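Local coordinates for protein (sliding clamp) (Enterobacteria phage RB69, PDB 1B77) that forms a ring-shaped trimer that probably encircles DNA and tethers the phage DNA polymerase to its template for processive replication, at residues A[19-24]-A[52-57]. Residues are numbered along the deposited sequence; the frame is centred on the assembly and turned at random.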
ATOM      1  N   SER A  19     -19.694   9.419   8.412  1.00 21.48           N
ATOM      2  CA  SER A  19     -18.770   8.789   9.353  1.00 21.59           C
ATOM      3  C   SER A  19     -19.424   8.387  10.674  1.00 21.61           C
ATOM      4  O   SER A  19     -18.860   7.594  11.440  1.00 22.28           O
ATOM      5  CB  SER A  19     -17.584   9.724   9.621  1.00 21.55           C
ATOM      6  OG  SER A  19     -18.034  10.992  10.072  1.00 22.18           O
ATOM      7  N   GLY A  20     -20.604   8.931  10.949  1.00 21.25           N
ATOM      8  CA  GLY A  20     -21.288   8.593  12.183  1.00 20.96           C
ATOM      9  C   GLY A  20     -22.641   7.984  11.896  1.00 20.94           C
ATOM     10  O   GLY A  20     -23.089   7.984  10.751  1.00 21.25           O
ATOM     11  N   ILE A  21     -23.298   7.449  12.914  1.00 20.44           N
ATOM     12  CA  ILE A  21     -24.610   6.859  12.695  1.00 20.63           C
ATOM     13  C   ILE A  21     -25.420   6.684  13.975  1.00 20.66           C
ATOM     14  O   ILE A  21     -24.878   6.670  15.083  1.00 19.77           O
ATOM     15  CB  ILE A  21     -24.477   5.478  12.007  1.00 20.79           C
ATOM     16  CG1 ILE A  21     -25.839   5.006  11.502  1.00 20.56           C
ATOM     17  CG2 ILE A  21     -23.901   4.471  12.972  1.00 20.51           C
ATOM     18  CD1 ILE A  21     -25.744   3.791  10.612  1.00 20.63           C
ATOM     19  N   LEU A  22     -26.732   6.587  13.820  1.00 21.08           N
ATOM     20  CA  LEU A  22     -27.586   6.342  14.968  1.00 21.92           C
ATOM     21  C   LEU A  22     -28.196   4.965  14.735  1.00 22.36           C
ATOM     22  O   LEU A  22     -28.882   4.750  13.737  1.00 21.96           O
ATOM     23  CB  LEU A  22     -28.700   7.395  15.077  1.00 22.18           C
ATOM     24  CG  LEU A  22     -29.746   7.109  16.170  1.00 22.59           C
ATOM     25  CD1 LEU A  22     -29.084   7.125  17.555  1.00 22.59           C
ATOM     26  CD2 LEU A  22     -30.868   8.144  16.102  1.00 22.53           C
ATOM     27  N   LEU A  23     -27.914   4.024  15.629  1.00 22.95           N
ATOM     28  CA  LEU A  23     -28.481   2.686  15.506  1.00 23.74           C
ATOM     29  C   LEU A  23     -29.722   2.651  16.389  1.00 24.60           C
ATOM     30  O   LEU A  23     -29.686   3.124  17.525  1.00 24.71           O
ATOM     31  CB  LEU A  23     -27.486   1.624  15.971  1.00 23.29           C
ATOM     32  CG  LEU A  23     -26.185   1.487  15.185  1.00 23.14           C
ATOM     33  CD1 LEU A  23     -25.273   0.499  15.899  1.00 23.33           C
ATOM     34  CD2 LEU A  23     -26.479   1.033  13.765  1.00 22.96           C
ATOM     35  N   SER A  24     -30.811   2.103  15.853  1.00 25.22           N
ATOM     36  CA  SER A  24     -32.079   2.000  16.576  1.00 26.15           C
ATOM     37  C   SER A  24     -32.500   0.541  16.682  1.00 26.44           C
ATOM     38  O   SER A  24     -32.252  -0.260  15.775  1.00 26.42           O
ATOM     39  CB  SER A  24     -33.184   2.783  15.852  1.00 26.09           C
ATOM     40  OG  SER A  24     -32.868   4.166  15.764  1.00 27.12           O
ATOM     41  N   VAL A  52     -28.144   3.758  20.311  1.00 27.91           N
ATOM     42  CA  VAL A  52     -26.879   4.413  20.597  1.00 27.02           C
ATOM     43  C   VAL A  52     -26.318   5.076  19.350  1.00 26.47           C
ATOM     44  O   VAL A  52     -26.417   4.544  18.245  1.00 26.10           O
ATOM     45  CB  VAL A  52     -25.848   3.392  21.159  1.00 27.14           C
ATOM     46  CG1 VAL A  52     -25.494   2.371  20.085  1.00 26.85           C
ATOM     47  CG2 VAL A  52     -24.599   4.123  21.686  1.00 26.81           C
ATOM     48  N   ALA A  53     -25.739   6.253  19.543  1.00 25.80           N
ATOM     49  CA  ALA A  53     -25.156   6.997  18.451  1.00 25.19           C
ATOM     50  C   ALA A  53     -23.652   6.769  18.427  1.00 24.66           C
ATOM     51  O   ALA A  53     -22.995   6.773  19.466  1.00 25.24           O
ATOM     52  CB  ALA A  53     -25.459   8.484  18.611  1.00 25.30           C
ATOM     53  N   LEU A  54     -23.113   6.572  17.234  1.00 23.67           N
ATOM     54  CA  LEU A  54     -21.682   6.364  17.054  1.00 22.87           C
ATOM     55  C   LEU A  54     -21.110   7.525  16.238  1.00 22.46           C
ATOM     56  O   LEU A  54     -21.593   7.818  15.144  1.00 22.36           O
ATOM     57  CB  LEU A  54     -21.437   5.038  16.341  1.00 22.21           C
ATOM     58  CG  LEU A  54     -21.705   3.797  17.191  1.00 22.27           C
ATOM     59  CD1 LEU A  54     -21.816   2.566  16.292  1.00 22.26           C
ATOM     60  CD2 LEU A  54     -20.593   3.636  18.211  1.00 21.72           C
ATOM     61  N   TYR A  55     -20.095   8.185  16.786  1.00 21.93           N
ATOM     62  CA  TYR A  55     -19.443   9.322  16.134  1.00 21.90           C
ATOM     63  C   TYR A  55     -18.503   8.856  15.020  1.00 21.71           C
ATOM     64  O   TYR A  55     -18.431   9.480  13.962  1.00 21.67           O
ATOM     65  CB  TYR A  55     -18.630  10.110  17.163  1.00 22.59           C
ATOM     66  CG  TYR A  55     -18.061  11.418  16.654  1.00 23.05           C
ATOM     67  CD1 TYR A  55     -18.888  12.507  16.399  1.00 23.40           C
ATOM     68  CD2 TYR A  55     -16.693  11.560  16.417  1.00 23.46           C
ATOM     69  CE1 TYR A  55     -18.369  13.716  15.923  1.00 24.10           C
ATOM     70  CE2 TYR A  55     -16.159  12.763  15.938  1.00 24.07           C
ATOM     71  CZ  TYR A  55     -17.003  13.835  15.696  1.00 24.40           C
ATOM     72  OH  TYR A  55     -16.481  15.029  15.255  1.00 25.20           O
ATOM     73  N   ASP A  56     -17.785   7.763  15.269  1.00 21.17           N
ATOM     74  CA  ASP A  56     -16.829   7.221  14.304  1.00 21.44           C
ATOM     75  C   ASP A  56     -17.133   5.752  14.032  1.00 21.51           C
ATOM     76  O   ASP A  56     -16.449   4.858  14.533  1.00 21.16           O
ATOM     77  CB  ASP A  56     -15.402   7.350  14.849  1.00 21.39           C
ATOM     78  CG  ASP A  56     -14.339   7.077  13.788  1.00 21.79           C
ATOM     79  OD1 ASP A  56     -14.641   6.426  12.758  1.00 21.17           O
ATOM     80  OD2 ASP A  56     -13.186   7.512  14.002  1.00 22.16           O
ATOM     81  N   LEU A  57     -18.161   5.520  13.225  1.00 21.82           N
ATOM     82  CA  LEU A  57     -18.603   4.179  12.880  1.00 22.29           C
ATOM     83  C   LEU A  57     -17.510   3.302  12.286  1.00 22.94           C
ATOM     84  O   LEU A  57     -17.395   2.127  12.634  1.00 23.10           O
ATOM     85  CB  LEU A  57     -19.773   4.262  11.897  1.00 21.95           C
ATOM     86  CG  LEU A  57     -20.301   2.939  11.344  1.00 21.89           C
ATOM     87  CD1 LEU A  57     -20.669   2.018  12.492  1.00 21.49           C
ATOM     88  CD2 LEU A  57     -21.505   3.207  10.444  1.00 21.66           C
TER
HETATM   89  O   HOH W   1     -16.394   6.483  10.511  1.00 22.05           O
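Ile21 and Leu54 exchange both backbone hydrogen bonds, as do Leu23 and Val52, making strands 21-23 and 52-54 an antiparallel ladder with axes 4.7 Å apart at closest approach and N-to-C directions 156° apart. The straightest bond, Leu54 N to Ile21 O (2.8 Å), bends only to 174° at the hydrogen. Between these pairs stands the non-hydrogen-bonded pair Leu22 and Ala53, where Leu22 CD1 lies 4.0 Å from Ala53 CB and also rests beside the Val52 carbonyl. Ile21, Leu23, Val52 and Leu54 occupy the other face. There Leu23 CD1 meets Leu54 CD1 at 4.0 Å, the two side chains crossing at an angle, while Ile81 of strand 81-84 packs on Val52 and Leu54. With CG1 of Ile21 swung anti to the backbone N (chi1 -167°), CG2 is the branch that reaches Leu57 CD2, 3.7 Å away; Phe14 and Ala15 of helix 5-15 extend this apolar patch. Past the ladder, Ser19 O accepts the amide of Leu57 (N to O, 2.8 Å) and a water that also donates to Asp56 OD1. Asp56 is the N-cap of helix 57-64, and its OD1 takes the Ser59 amide as well. Polar bonding thus runs from the ladder into the first turn of the helix: one carbonyl takes up the first helical N-H, and its water links it to the capping carboxylate, while the branches of Ile21 and Leu57 pack together beside this network.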